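PDB 3PT5: NANS (YJHS), A 9-O-acetyl N-acetylneuraminic acid esterase from Escherichia coli O157:H7 EDL933, which probably hydrolyses the 9-O-acetyl group of 9-O-acetyl-N-acetylneuraminate, allowing the bacterium to grow on this sialic acid of mammalian mucosal sites. Local coordinates for residues A32-E37 against Y101-Q106; D82-Q87 against C129-S134; S202-F207 against Y254-N259; A231-G236 against A263-V268. One frame throughout, in Å; residues are numbered along the deposited sequence.

From the N terminus, contact 1 is the first to open, in the loop after strand 20-28, and closes when 101-106 returns ahead of helix 107-114. Contact 2 begins within that loop, at 82-87, and ends beyond it, at the tip of strand 122-130, so the two cross; they also touch, with Met33 packed on Asp82 and Thr103 on Met86. Contacts 3 and 4 come later and cross in the same way: helix 203-218 opens contact 3, strand 233-236 opens contact 4, then 254-259 and 265-268 close them in turn. They tie a helix and a loop to the last two strands of the sheet. The two pairs lie in series, their nearest atoms about 8 Å apart.

Contact 1 (A32-E37 against Y101-Q106); sequences AMAYGE and YGTVGQ
Thr103 meets 32-37 with its hydroxyl: OG1 donates to Ala34 O at 2.6 Å, coming from above the carbonyl plane, 52° out of it, and not along a lone pair. A chi1 of 41° puts OG1 between the backbone N and the carbonyl carbon, while CG2 lies 3.4 Å from Gly36 O. Gly36 makes the matching backbone link with Val104, an isolated antiparallel bridge of the hydrogen-bonded kind: Gly36 N reaches Val104 O at 2.9 Å, and Val104 N returns the bond to Gly36 O at the same 2.9 Å. Between these anchors Ala34 turns its methyl onto the facing chain, CB 3.5 Å from Gly105 N, and its CA-H points at Val104 O (CA to O 3.4 Å). Ala34 is the centre of an inverse gamma turn, closed by a weak bond from Tyr35 N to Met33 O, which bends the chain into the bridge. The bridge thus pins the loop after strand 20-28 to the one before helix 107-114 in the SGNH-type esterase domain. Helix 315-335 lies alongside, with Ser315 and Arg319 on Val104 and Arg318 bonded to Gln106 OE1; Ala32 and Met33 pack on Cys130 of strand 122-130.

Contact 2 (D82-Q87 against C129-S134); sequences DVQDMQ and CCRGGS
Asp82 and Cys130 make the first link: Cys130 N donates to Asp82 OD1 at 2.9 Å, meeting the oxygen on its anti side and 32° out of the carboxylate plane. One residue on, Val83 N returns a weak bond to Cys130 O at 2.9 Å, so Cys130 is gripped through both its amide and its carbonyl. The third link is also weak, from Gly132 N to Gln84 OE1 at 3.0 Å. Gln84 is extended, with CG anti to the backbone N (chi1 -171°), and this carries its amide as far as Gly132. The Arg131 side chain crosses that of Gln84 at about a right angle, CD lying 3.8 Å from Gln84 CB. In the next shell, Tyr35 OH hydrogen-bonds Gln84 OE1 and so helps to place the amide, while Arg131 NH2 is held by His152 O. The 129-134 side is shaped by a type II turn from Arg131 to Ser134, in which Ser134 OG donates to Arg131 O at 2.7 Å and Gly133 takes a positive phi of 65°. A Gly-Gly loop leaving the end of a parallel strand of the central sheet is consistent with the glycine-bearing block II of SGNH hydrolases.

Contact 3 (S202-F207 against Y254-N259); sequences SHPQHF and YGNYQN
Pro204 and Asn256 bring the two backbones closest, their CA atoms 6.1 Å apart, between the first turn of helix 203-218 and a coiled loop. The helical turn is closed by Phe207 N to His203 O at 2.8 Å. Across from it, residues 254-257 have helical backbone angles without the regular bonds; Tyr254 O accepts instead from Tyr257 N and from Gln258 NE2, which reach it from opposite faces of its plane. The main side-chain element is a T-shaped aromatic pair. Tyr257 presents its edge to the face of Phe207, centroids 4.9 Å apart and planes at 82°, with Tyr257 CE1 over the centre of the ring and 3.6 Å from Phe207 CZ. Beyond it, the Tyr257 hydroxyl comes to the edge of the imidazole, OH lying 3.2 Å from His203 CE1. Asn256, with CG anti to its backbone N (chi1 -174°), brings its amide against Pro204, the two side chains meeting at a slant, CG 3.5 Å from Pro204 CB. A water joins the segments, 2.8 Å from His203 ND1 in the plane of that ring, and accepting from Asn256 ND2 at 2.9 Å. Gln190 bonds both Tyr257 OH and His203 NE2, just beyond strand 182-189, whose Trp188 also bonds Tyr257 OH. Phe207 and Tyr257 rest on Cys235 of strand 233-236, and Tyr257 reaches Phe267 of strand 265-268.

Contact 4 (A231-G236 against A263-V268); sequences APWFCG and ANIIFV
The pair of parallel strands at one end of the central sheet joins Trp233-Gly236 to Ile265-Val268, in register from Trp233 opposite Ile265 to Gly236 opposite Val268. Four backbone bonds alternate between the chains: Trp233 N to Asn264 O (3.1 Å), Ile266 N to Trp233 O (2.8 Å), Cys235 N to Ile266 O (2.7 Å) and Val268 N to Cys235 O (2.8 Å). The second is almost straight, with 178° at the hydrogen, and the short strand axes run 30° apart. Helices 240-245 and 247-253 lie between the strands in the chain, so the unit is a beta-alpha-beta crossover of the three-layered alpha/beta/alpha SGNH fold, and 265-268 is an outermost strand of its sheet. On the face toward helix 315-335, Phe234 and Ile266 lie side by side and point the same way, Phe234 CD1 being 3.9 Å from Ile266 CB. The Ile266 chi2 of 104° is off the staggered position and brings CD1 to 3.6 Å from Pro232 CB. On the other face, toward helix 203-218, Ile265 spans two neighbours: CG2 lies 3.9 Å from Cys235 SG, and CD1 is 4.0 Å from Trp233 CB, whose indole packs on Val211 and Arg215.

Contact 1 (A32-E37 against Y101-Q106)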
loop_
_atom_site.group_PDB
_atom_site.type_symbol
_atom_site.label_atom_id
_atom_site.label_comp_id
_atom_site.label_asym_id
_atom_site.label_seq_id
_atom_site.Cartn_x
_atom_site.Cartn_y
_atom_site.Cartn_z
ATOM N N ALA A 32 -0.952 2.748 -3.678
ATOM C CA ALA A 32 -0.733 1.623 -2.766
ATOM C C ALA A 32 -0.980 2.030 -1.311
ATOM O O ALA A 32 -1.172 1.172 -0.454
ATOM C CB ALA A 32 0.673 1.094 -2.894
ATOM N N MET A 33 -0.963 3.340 -1.066
ATOM C CA MET A 33 -0.951 3.860 0.296
ATOM C C MET A 33 -2.079 4.851 0.539
ATOM O O MET A 33 -3.037 4.909 -0.210
ATOM C CB MET A 33 0.411 4.495 0.581
ATOM C CG MET A 33 0.884 5.486 -0.458
ATOM S SD MET A 33 2.397 6.327 0.052
ATOM C CE MET A 33 1.787 7.325 1.426
ATOM N N ALA A 34 -1.967 5.645 1.604
ATOM C CA ALA A 34 -3.073 6.444 2.038
ATOM C C ALA A 34 -3.168 7.755 1.257
ATOM O O ALA A 34 -2.660 8.780 1.679
ATOM C CB ALA A 34 -2.927 6.718 3.558
ATOM N N TYR A 35 -3.816 7.699 0.098
ATOM C CA TYR A 35 -4.121 8.881 -0.687
ATOM C C TYR A 35 -5.622 9.094 -0.852
ATOM O O TYR A 35 -6.029 9.981 -1.546
ATOM C CB TYR A 35 -3.402 8.852 -2.021
ATOM C CG TYR A 35 -2.025 9.505 -1.968
ATOM C CD1 TYR A 35 -0.957 8.857 -1.337
ATOM C CD2 TYR A 35 -1.793 10.773 -2.519
ATOM C CE1 TYR A 35 0.294 9.414 -1.312
ATOM C CE2 TYR A 35 -0.528 11.345 -2.486
ATOM C CZ TYR A 35 0.507 10.657 -1.869
ATOM O OH TYR A 35 1.773 11.260 -1.858
ATOM N N GLY A 36 -6.446 8.305 -0.157
ATOM C CA GLY A 36 -7.883 8.607 -0.099
ATOM C C GLY A 36 -8.144 9.867 0.700
ATOM O O GLY A 36 -7.703 9.976 1.854
ATOM N N GLU A 37 -8.857 10.822 0.092
ATOM C CA GLU A 37 -9.088 12.134 0.742
ATOM C C GLU A 37 -10.382 12.243 1.547
ATOM O O GLU A 37 -10.550 13.209 2.307
ATOM C CB GLU A 37 -8.989 13.269 -0.283
ATOM C CG GLU A 37 -7.573 13.574 -0.684
ATOM C CD GLU A 37 -7.490 14.571 -1.826
ATOM O OE1 GLU A 37 -8.539 15.022 -2.384
ATOM O OE2 GLU A 37 -6.360 14.933 -2.158
ATOM N N TYR A 101 -7.245 11.198 11.840
ATOM C CA TYR A 101 -6.118 11.914 11.245
ATOM C C TYR A 101 -5.867 11.490 9.806
ATOM O O TYR A 101 -6.059 10.339 9.450
ATOM C CB TYR A 101 -4.845 11.658 12.057
ATOM C CG TYR A 101 -4.593 10.186 12.396
ATOM C CD1 TYR A 101 -3.847 9.363 11.544
ATOM C CD2 TYR A 101 -5.092 9.632 13.554
ATOM C CE1 TYR A 101 -3.632 8.034 11.831
ATOM C CE2 TYR A 101 -4.893 8.291 13.862
ATOM C CZ TYR A 101 -4.156 7.493 12.993
ATOM O OH TYR A 101 -3.939 6.179 13.283
ATOM N N GLY A 102 -5.414 12.417 8.978
ATOM C CA GLY A 102 -4.814 12.028 7.713
ATOM C C GLY A 102 -5.742 11.521 6.630
ATOM O O GLY A 102 -6.954 11.743 6.637
ATOM N N THR A 103 -5.118 10.858 5.666
ATOM C CA THR A 103 -5.808 10.277 4.530
ATOM C C THR A 103 -6.026 8.781 4.765
ATOM O O THR A 103 -5.618 8.243 5.786
ATOM C CB THR A 103 -4.927 10.443 3.291
ATOM O OG1 THR A 103 -3.573 10.161 3.673
ATOM C CG2 THR A 103 -5.076 11.859 2.764
ATOM N N VAL A 104 -6.700 8.116 3.825
ATOM C CA VAL A 104 -7.077 6.715 4.018
ATOM C C VAL A 104 -6.400 5.823 2.983
ATOM O O VAL A 104 -6.438 6.130 1.794
ATOM C CB VAL A 104 -8.598 6.556 3.897
ATOM C CG1 VAL A 104 -9.039 5.105 4.006
ATOM C CG2 VAL A 104 -9.287 7.384 5.011
ATOM N N GLY A 105 -5.807 4.723 3.452
ATOM C CA GLY A 105 -5.190 3.692 2.608
ATOM C C GLY A 105 -5.878 2.356 2.820
ATOM O O GLY A 105 -6.421 2.120 3.906
ATOM N N GLN A 106 -5.789 1.466 1.828
ATOM C CA GLN A 106 -6.479 0.177 1.846
ATOM C C GLN A 106 -5.801 -0.932 2.636
ATOM O O GLN A 106 -6.378 -2.009 2.728
ATOM C CB GLN A 106 -6.710 -0.356 0.417
ATOM C CG GLN A 106 -5.414 -0.639 -0.388
ATOM C CD GLN A 106 -4.963 0.560 -1.233
ATOM O OE1 GLN A 106 -5.298 1.706 -0.914
ATOM N NE2 GLN A 106 -4.210 0.301 -2.306
#

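Contact 2 (D82-Q87 against C129-S134)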
loop_
_atom_site.group_PDB
_atom_site.type_symbol
_atom_site.label_atom_id
_atom_site.label_comp_id
_atom_site.label_asym_id
_atom_site.label_seq_id
_atom_site.Cartn_x
_atom_site.Cartn_y
_atom_site.Cartn_z
ATOM N N ASP A 82 3.973 4.149 5.966
ATOM C CA ASP A 82 4.737 4.125 4.721
ATOM C C ASP A 82 5.898 5.110 4.782
ATOM O O ASP A 82 6.005 5.900 5.734
ATOM C CB ASP A 82 3.776 4.387 3.560
ATOM C CG ASP A 82 2.827 3.176 3.303
ATOM O OD1 ASP A 82 3.345 2.108 2.913
ATOM O OD2 ASP A 82 1.580 3.284 3.483
ATOM N N VAL A 83 6.779 5.069 3.780
ATOM C CA VAL A 83 7.945 5.941 3.742
ATOM C C VAL A 83 7.521 7.402 3.731
ATOM O O VAL A 83 8.161 8.263 4.379
ATOM C CB VAL A 83 8.804 5.646 2.494
ATOM C CG1 VAL A 83 10.066 6.486 2.488
ATOM C CG2 VAL A 83 9.127 4.154 2.414
ATOM N N GLN A 84 6.452 7.692 2.994
ATOM C CA GLN A 84 5.834 9.006 3.072
ATOM C C GLN A 84 4.753 9.079 4.145
ATOM O O GLN A 84 3.812 8.275 4.158
ATOM C CB GLN A 84 5.237 9.383 1.734
ATOM C CG GLN A 84 4.775 10.816 1.693
ATOM C CD GLN A 84 4.035 11.124 0.431
ATOM O OE1 GLN A 84 3.693 10.208 -0.342
ATOM N NE2 GLN A 84 3.734 12.400 0.218
ATOM N N ASP A 85 4.871 10.063 5.033
ATOM C CA ASP A 85 3.965 10.207 6.168
ATOM C C ASP A 85 2.774 11.093 5.813
ATOM O O ASP A 85 2.935 12.306 5.604
ATOM C CB ASP A 85 4.765 10.810 7.349
ATOM C CG ASP A 85 3.960 10.924 8.639
ATOM O OD1 ASP A 85 2.715 10.787 8.631
ATOM O OD2 ASP A 85 4.601 11.196 9.693
ATOM N N MET A 86 1.588 10.478 5.697
ATOM C CA MET A 86 0.376 11.210 5.312
ATOM C C MET A 86 -0.520 11.562 6.502
ATOM O O MET A 86 -1.616 12.089 6.318
ATOM C CB MET A 86 -0.449 10.382 4.298
ATOM C CG MET A 86 0.297 9.958 3.019
ATOM S SD MET A 86 0.961 11.334 2.066
ATOM C CE MET A 86 -0.561 11.931 1.334
ATOM N N GLN A 87 -0.064 11.273 7.721
ATOM C CA GLN A 87 -0.939 11.290 8.887
ATOM C C GLN A 87 -1.422 12.668 9.299
ATOM O O GLN A 87 -2.396 12.769 10.032
ATOM C CB GLN A 87 -0.287 10.569 10.067
ATOM C CG GLN A 87 0.077 9.108 9.803
ATOM C CD GLN A 87 0.497 8.455 11.065
ATOM O OE1 GLN A 87 1.163 9.086 11.901
ATOM N NE2 GLN A 87 0.160 7.178 11.222
ATOM N N CYS A 129 5.652 -0.181 2.825
ATOM C CA CYS A 129 6.847 0.342 2.151
ATOM C C CYS A 129 6.528 1.165 0.912
ATOM O O CYS A 129 7.143 0.950 -0.120
ATOM C CB CYS A 129 7.798 -0.810 1.789
ATOM S SG CYS A 129 8.262 -1.848 3.182
ATOM N N CYS A 130 5.556 2.078 1.018
ATOM C CA CYS A 130 5.150 2.886 -0.131
ATOM C C CYS A 130 5.692 4.294 -0.052
ATOM O O CYS A 130 5.973 4.811 1.034
ATOM C CB CYS A 130 3.631 2.960 -0.201
ATOM S SG CYS A 130 2.778 1.381 -0.131
ATOM N N ARG A 131 5.804 4.936 -1.212
ATOM C CA ARG A 131 6.291 6.302 -1.271
ATOM C C ARG A 131 5.562 6.992 -2.428
ATOM O O ARG A 131 5.706 6.600 -3.573
ATOM C CB ARG A 131 7.833 6.296 -1.462
ATOM C CG ARG A 131 8.446 7.670 -1.802
ATOM C CD ARG A 131 8.102 8.610 -0.698
ATOM N NE ARG A 131 8.922 9.815 -0.617
ATOM C CZ ARG A 131 8.556 11.011 -1.054
ATOM N NH1 ARG A 131 7.376 11.194 -1.637
ATOM N NH2 ARG A 131 9.379 12.043 -0.878
ATOM N N GLY A 132 4.764 8.007 -2.122
ATOM C CA GLY A 132 4.109 8.782 -3.188
ATOM C C GLY A 132 5.157 9.381 -4.094
ATOM O O GLY A 132 6.233 9.788 -3.631
ATOM N N GLY A 133 4.854 9.424 -5.389
ATOM C CA GLY A 133 5.706 10.057 -6.390
ATOM C C GLY A 133 7.041 9.377 -6.575
ATOM O O GLY A 133 8.049 10.032 -6.887
ATOM N N SER A 134 7.053 8.072 -6.376
ATOM C CA SER A 134 8.250 7.271 -6.575
ATOM C C SER A 134 8.183 6.579 -7.942
ATOM O O SER A 134 7.098 6.393 -8.530
ATOM C CB SER A 134 8.430 6.280 -5.410
ATOM O OG SER A 134 7.329 5.394 -5.355
#

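Contact 3 (S202-F207 against Y254-N259)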
loop_
_atom_site.group_PDB
_atom_site.type_symbol
_atom_site.label_atom_id
_atom_site.label_comp_id
_atom_site.label_asym_id
_atom_site.label_seq_id
_atom_site.Cartn_x
_atom_site.Cartn_y
_atom_site.Cartn_z
ATOM N N SER A 202 11.551 1.349 -20.335
ATOM C CA SER A 202 12.501 0.627 -19.495
ATOM C C SER A 202 11.864 0.054 -18.210
ATOM O O SER A 202 12.461 -0.772 -17.549
ATOM C CB SER A 202 13.683 1.518 -19.124
ATOM O OG SER A 202 13.239 2.639 -18.396
ATOM N N HIS A 203 10.662 0.494 -17.858
ATOM C CA HIS A 203 10.064 0.073 -16.583
ATOM C C HIS A 203 9.918 -1.454 -16.491
ATOM O O HIS A 203 10.314 -2.039 -15.476
ATOM C CB HIS A 203 8.719 0.788 -16.346
ATOM C CG HIS A 203 7.995 0.339 -15.115
ATOM N ND1 HIS A 203 7.435 -0.917 -14.993
ATOM C CD2 HIS A 203 7.694 1.001 -13.968
ATOM C CE1 HIS A 203 6.848 -1.019 -13.809
ATOM N NE2 HIS A 203 7.011 0.124 -13.162
ATOM N N PRO A 204 9.405 -2.115 -17.545
ATOM C CA PRO A 204 9.259 -3.589 -17.340
ATOM C C PRO A 204 10.529 -4.323 -16.903
ATOM O O PRO A 204 10.485 -5.142 -15.965
ATOM C CB PRO A 204 8.735 -4.074 -18.697
ATOM C CG PRO A 204 7.910 -2.905 -19.197
ATOM C CD PRO A 204 8.723 -1.678 -18.788
ATOM N N GLN A 205 11.661 -4.023 -17.536
ATOM C CA GLN A 205 12.892 -4.667 -17.107
ATOM C C GLN A 205 13.365 -4.222 -15.730
ATOM O O GLN A 205 13.856 -5.042 -14.968
ATOM C CB GLN A 205 13.998 -4.585 -18.158
ATOM C CG GLN A 205 13.799 -5.572 -19.338
ATOM C CD GLN A 205 13.190 -6.941 -18.932
ATOM O OE1 GLN A 205 13.810 -7.750 -18.218
ATOM N NE2 GLN A 205 11.974 -7.203 -19.415
ATOM N N HIS A 206 13.193 -2.939 -15.392
ATOM C CA HIS A 206 13.557 -2.462 -14.051
ATOM C C HIS A 206 12.749 -3.166 -12.983
ATOM O O HIS A 206 13.300 -3.613 -11.969
ATOM C CB HIS A 206 13.375 -0.944 -13.891
ATOM C CG HIS A 206 14.427 -0.130 -14.575
ATOM N ND1 HIS A 206 14.149 1.055 -15.225
ATOM C CD2 HIS A 206 15.756 -0.337 -14.726
ATOM C CE1 HIS A 206 15.261 1.545 -15.742
ATOM N NE2 HIS A 206 16.251 0.718 -15.457
ATOM N N PHE A 207 11.437 -3.251 -13.208
ATOM C CA PHE A 207 10.537 -3.957 -12.296
ATOM C C PHE A 207 10.913 -5.441 -12.177
ATOM O O PHE A 207 11.065 -5.955 -11.060
ATOM C CB PHE A 207 9.084 -3.813 -12.761
ATOM C CG PHE A 207 8.112 -4.639 -11.958
ATOM C CD1 PHE A 207 7.727 -4.236 -10.673
ATOM C CD2 PHE A 207 7.620 -5.840 -12.456
ATOM C CE1 PHE A 207 6.842 -5.009 -9.933
ATOM C CE2 PHE A 207 6.724 -6.648 -11.688
ATOM C CZ PHE A 207 6.339 -6.223 -10.448
ATOM N N TYR A 254 1.713 -1.507 -17.385
ATOM C CA TYR A 254 0.726 -2.318 -16.682
ATOM C C TYR A 254 0.459 -3.614 -17.433
ATOM O O TYR A 254 0.088 -4.625 -16.823
ATOM C CB TYR A 254 -0.550 -1.512 -16.376
ATOM C CG TYR A 254 -0.329 -0.537 -15.231
ATOM C CD1 TYR A 254 -0.742 -0.851 -13.938
ATOM C CD2 TYR A 254 0.318 0.675 -15.427
ATOM C CE1 TYR A 254 -0.515 0.011 -12.873
ATOM C CE2 TYR A 254 0.568 1.556 -14.359
ATOM C CZ TYR A 254 0.129 1.227 -13.085
ATOM O OH TYR A 254 0.345 2.086 -12.013
ATOM N N GLY A 255 0.717 -3.623 -18.735
ATOM C CA GLY A 255 0.619 -4.874 -19.485
ATOM C C GLY A 255 1.653 -5.874 -18.989
ATOM O O GLY A 255 1.383 -7.084 -18.918
ATOM N N ASN A 256 2.808 -5.372 -18.572
ATOM C CA ASN A 256 3.855 -6.225 -18.061
ATOM C C ASN A 256 3.484 -6.909 -16.735
ATOM O O ASN A 256 4.088 -7.903 -16.341
ATOM C CB ASN A 256 5.158 -5.454 -17.927
ATOM C CG ASN A 256 6.306 -6.348 -17.533
ATOM O OD1 ASN A 256 6.630 -7.326 -18.239
ATOM N ND2 ASN A 256 6.957 -6.014 -16.419
ATOM N N TYR A 257 2.504 -6.359 -16.036
ATOM C CA TYR A 257 1.998 -6.995 -14.811
ATOM C C TYR A 257 1.058 -8.157 -15.133
ATOM O O TYR A 257 0.787 -8.984 -14.268
ATOM C CB TYR A 257 1.245 -5.985 -13.960
ATOM C CG TYR A 257 2.112 -4.880 -13.383
ATOM C CD1 TYR A 257 3.382 -5.143 -12.856
ATOM C CD2 TYR A 257 1.647 -3.571 -13.333
ATOM C CE1 TYR A 257 4.182 -4.106 -12.327
ATOM C CE2 TYR A 257 2.420 -2.541 -12.800
ATOM C CZ TYR A 257 3.674 -2.799 -12.293
ATOM O OH TYR A 257 4.430 -1.753 -11.780
ATOM N N GLN A 258 0.566 -8.186 -16.372
ATOM C CA GLN A 258 -0.416 -9.169 -16.845
ATOM C C GLN A 258 0.224 -10.248 -17.716
ATOM O O GLN A 258 -0.314 -11.352 -17.860
ATOM C CB GLN A 258 -1.485 -8.460 -17.685
ATOM C CG GLN A 258 -2.275 -7.420 -16.941
ATOM C CD GLN A 258 -3.049 -6.469 -17.850
ATOM O OE1 GLN A 258 -3.930 -6.888 -18.602
ATOM N NE2 GLN A 258 -2.748 -5.170 -17.744
ATOM N N ASN A 259 1.349 -9.913 -18.339
ATOM C CA ASN A 259 2.050 -10.829 -19.232
ATOM C C ASN A 259 3.510 -10.984 -18.839
ATOM O O ASN A 259 4.389 -11.103 -19.695
ATOM C CB ASN A 259 1.949 -10.331 -20.680
ATOM C CG ASN A 259 0.526 -10.263 -21.165
ATOM O OD1 ASN A 259 -0.197 -11.259 -21.155
ATOM N ND2 ASN A 259 0.100 -9.067 -21.581
HETATM O O HOH W 1 6.183 -3.262 -15.731
#

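Contact 4 (A231-G236 against A263-V268)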
loop_
_atom_site.group_PDB
_atom_site.type_symbol
_atom_site.label_atom_id
_atom_site.label_comp_id
_atom_site.label_asym_id
_atom_site.label_seq_id
_atom_site.Cartn_x
_atom_site.Cartn_y
_atom_site.Cartn_z
ATOM N N ALA A 231 7.540 -15.861 -3.991
ATOM C CA ALA A 231 6.369 -15.339 -3.290
ATOM C C ALA A 231 5.590 -14.448 -4.262
ATOM O O ALA A 231 6.200 -13.683 -5.009
ATOM C CB ALA A 231 6.786 -14.575 -2.048
ATOM N N PRO A 232 4.245 -14.563 -4.281
ATOM C CA PRO A 232 3.444 -13.768 -5.192
ATOM C C PRO A 232 3.539 -12.248 -4.983
ATOM O O PRO A 232 3.565 -11.746 -3.847
ATOM C CB PRO A 232 2.006 -14.224 -4.911
ATOM C CG PRO A 232 2.024 -14.744 -3.534
ATOM C CD PRO A 232 3.407 -15.326 -3.337
ATOM N N TRP A 233 3.578 -11.561 -6.104
ATOM C CA TRP A 233 3.388 -10.119 -6.187
ATOM C C TRP A 233 2.012 -9.896 -6.795
ATOM O O TRP A 233 1.772 -10.227 -7.946
ATOM C CB TRP A 233 4.459 -9.446 -7.046
ATOM C CG TRP A 233 5.749 -9.337 -6.320
ATOM C CD1 TRP A 233 6.424 -10.360 -5.736
ATOM C CD2 TRP A 233 6.539 -8.152 -6.111
ATOM N NE1 TRP A 233 7.590 -9.901 -5.162
ATOM C CE2 TRP A 233 7.686 -8.544 -5.378
ATOM C CE3 TRP A 233 6.383 -6.803 -6.462
ATOM C CZ2 TRP A 233 8.677 -7.623 -4.976
ATOM C CZ3 TRP A 233 7.378 -5.886 -6.076
ATOM C CH2 TRP A 233 8.507 -6.304 -5.347
ATOM N N PHE A 234 1.128 -9.316 -6.000
ATOM C CA PHE A 234 -0.199 -8.921 -6.436
ATOM C C PHE A 234 -0.123 -7.482 -6.891
ATOM O O PHE A 234 0.053 -6.558 -6.088
ATOM C CB PHE A 234 -1.195 -9.095 -5.303
ATOM C CG PHE A 234 -1.256 -10.492 -4.799
ATOM C CD1 PHE A 234 -2.025 -11.457 -5.467
ATOM C CD2 PHE A 234 -0.498 -10.861 -3.699
ATOM C CE1 PHE A 234 -2.073 -12.782 -4.987
ATOM C CE2 PHE A 234 -0.531 -12.172 -3.217
ATOM C CZ PHE A 234 -1.306 -13.138 -3.876
ATOM N N CYS A 235 -0.144 -7.317 -8.201
ATOM C CA CYS A 235 0.153 -6.005 -8.780
ATOM C C CYS A 235 -1.164 -5.349 -9.173
ATOM O O CYS A 235 -1.904 -5.858 -10.025
ATOM C CB CYS A 235 1.072 -6.168 -9.988
ATOM S SG CYS A 235 2.627 -6.906 -9.564
ATOM N N GLY A 236 -1.478 -4.226 -8.545
ATOM C CA GLY A 236 -2.755 -3.575 -8.769
ATOM C C GLY A 236 -2.746 -2.589 -9.919
ATOM O O GLY A 236 -1.720 -2.000 -10.274
ATOM N N ALA A 263 7.378 -15.939 -12.662
ATOM C CA ALA A 263 6.300 -16.699 -12.035
ATOM C C ALA A 263 5.597 -15.843 -10.972
ATOM O O ALA A 263 6.225 -15.000 -10.319
ATOM C CB ALA A 263 6.875 -17.966 -11.385
ATOM N N ASN A 264 4.293 -16.079 -10.814
ATOM C CA ASN A 264 3.531 -15.573 -9.675
ATOM C C ASN A 264 3.468 -14.059 -9.628
ATOM O O ASN A 264 3.603 -13.455 -8.576
ATOM C CB ASN A 264 4.058 -16.167 -8.370
ATOM C CG ASN A 264 3.898 -17.677 -8.324
ATOM O OD1 ASN A 264 3.008 -18.241 -8.983
ATOM N ND2 ASN A 264 4.746 -18.331 -7.548
ATOM N N ILE A 265 3.223 -13.471 -10.790
ATOM C CA ILE A 265 2.947 -12.056 -10.868
ATOM C C ILE A 265 1.468 -11.995 -11.192
ATOM O O ILE A 265 1.049 -12.409 -12.285
ATOM C CB ILE A 265 3.822 -11.337 -11.939
ATOM C CG1 ILE A 265 5.325 -11.604 -11.707
ATOM C CG2 ILE A 265 3.479 -9.818 -12.009
ATOM C CD1 ILE A 265 5.943 -10.995 -10.434
ATOM N N ILE A 266 0.674 -11.496 -10.239
ATOM C CA ILE A 266 -0.776 -11.587 -10.362
ATOM C C ILE A 266 -1.376 -10.187 -10.483
ATOM O O ILE A 266 -1.285 -9.390 -9.553
ATOM C CB ILE A 266 -1.385 -12.363 -9.181
ATOM C CG1 ILE A 266 -0.811 -13.784 -9.113
ATOM C CG2 ILE A 266 -2.912 -12.466 -9.285
ATOM C CD1 ILE A 266 0.184 -13.937 -8.029
ATOM N N PHE A 267 -1.972 -9.914 -11.643
ATOM C CA PHE A 267 -2.593 -8.624 -11.907
ATOM C C PHE A 267 -3.947 -8.517 -11.224
ATOM O O PHE A 267 -4.835 -9.380 -11.383
ATOM C CB PHE A 267 -2.751 -8.392 -13.409
ATOM C CG PHE A 267 -3.288 -7.043 -13.755
ATOM C CD1 PHE A 267 -2.583 -5.873 -13.440
ATOM C CD2 PHE A 267 -4.482 -6.936 -14.454
ATOM C CE1 PHE A 267 -3.113 -4.611 -13.809
ATOM C CE2 PHE A 267 -5.003 -5.692 -14.801
ATOM C CZ PHE A 267 -4.316 -4.549 -14.503
ATOM N N VAL A 268 -4.106 -7.453 -10.443
ATOM C CA VAL A 268 -5.338 -7.220 -9.722
ATOM C C VAL A 268 -6.012 -5.969 -10.278
ATOM O O VAL A 268 -5.461 -4.891 -10.160
ATOM C CB VAL A 268 -5.081 -7.056 -8.179
ATOM C CG1 VAL A 268 -6.383 -6.785 -7.475
ATOM C CG2 VAL A 268 -4.416 -8.283 -7.604
#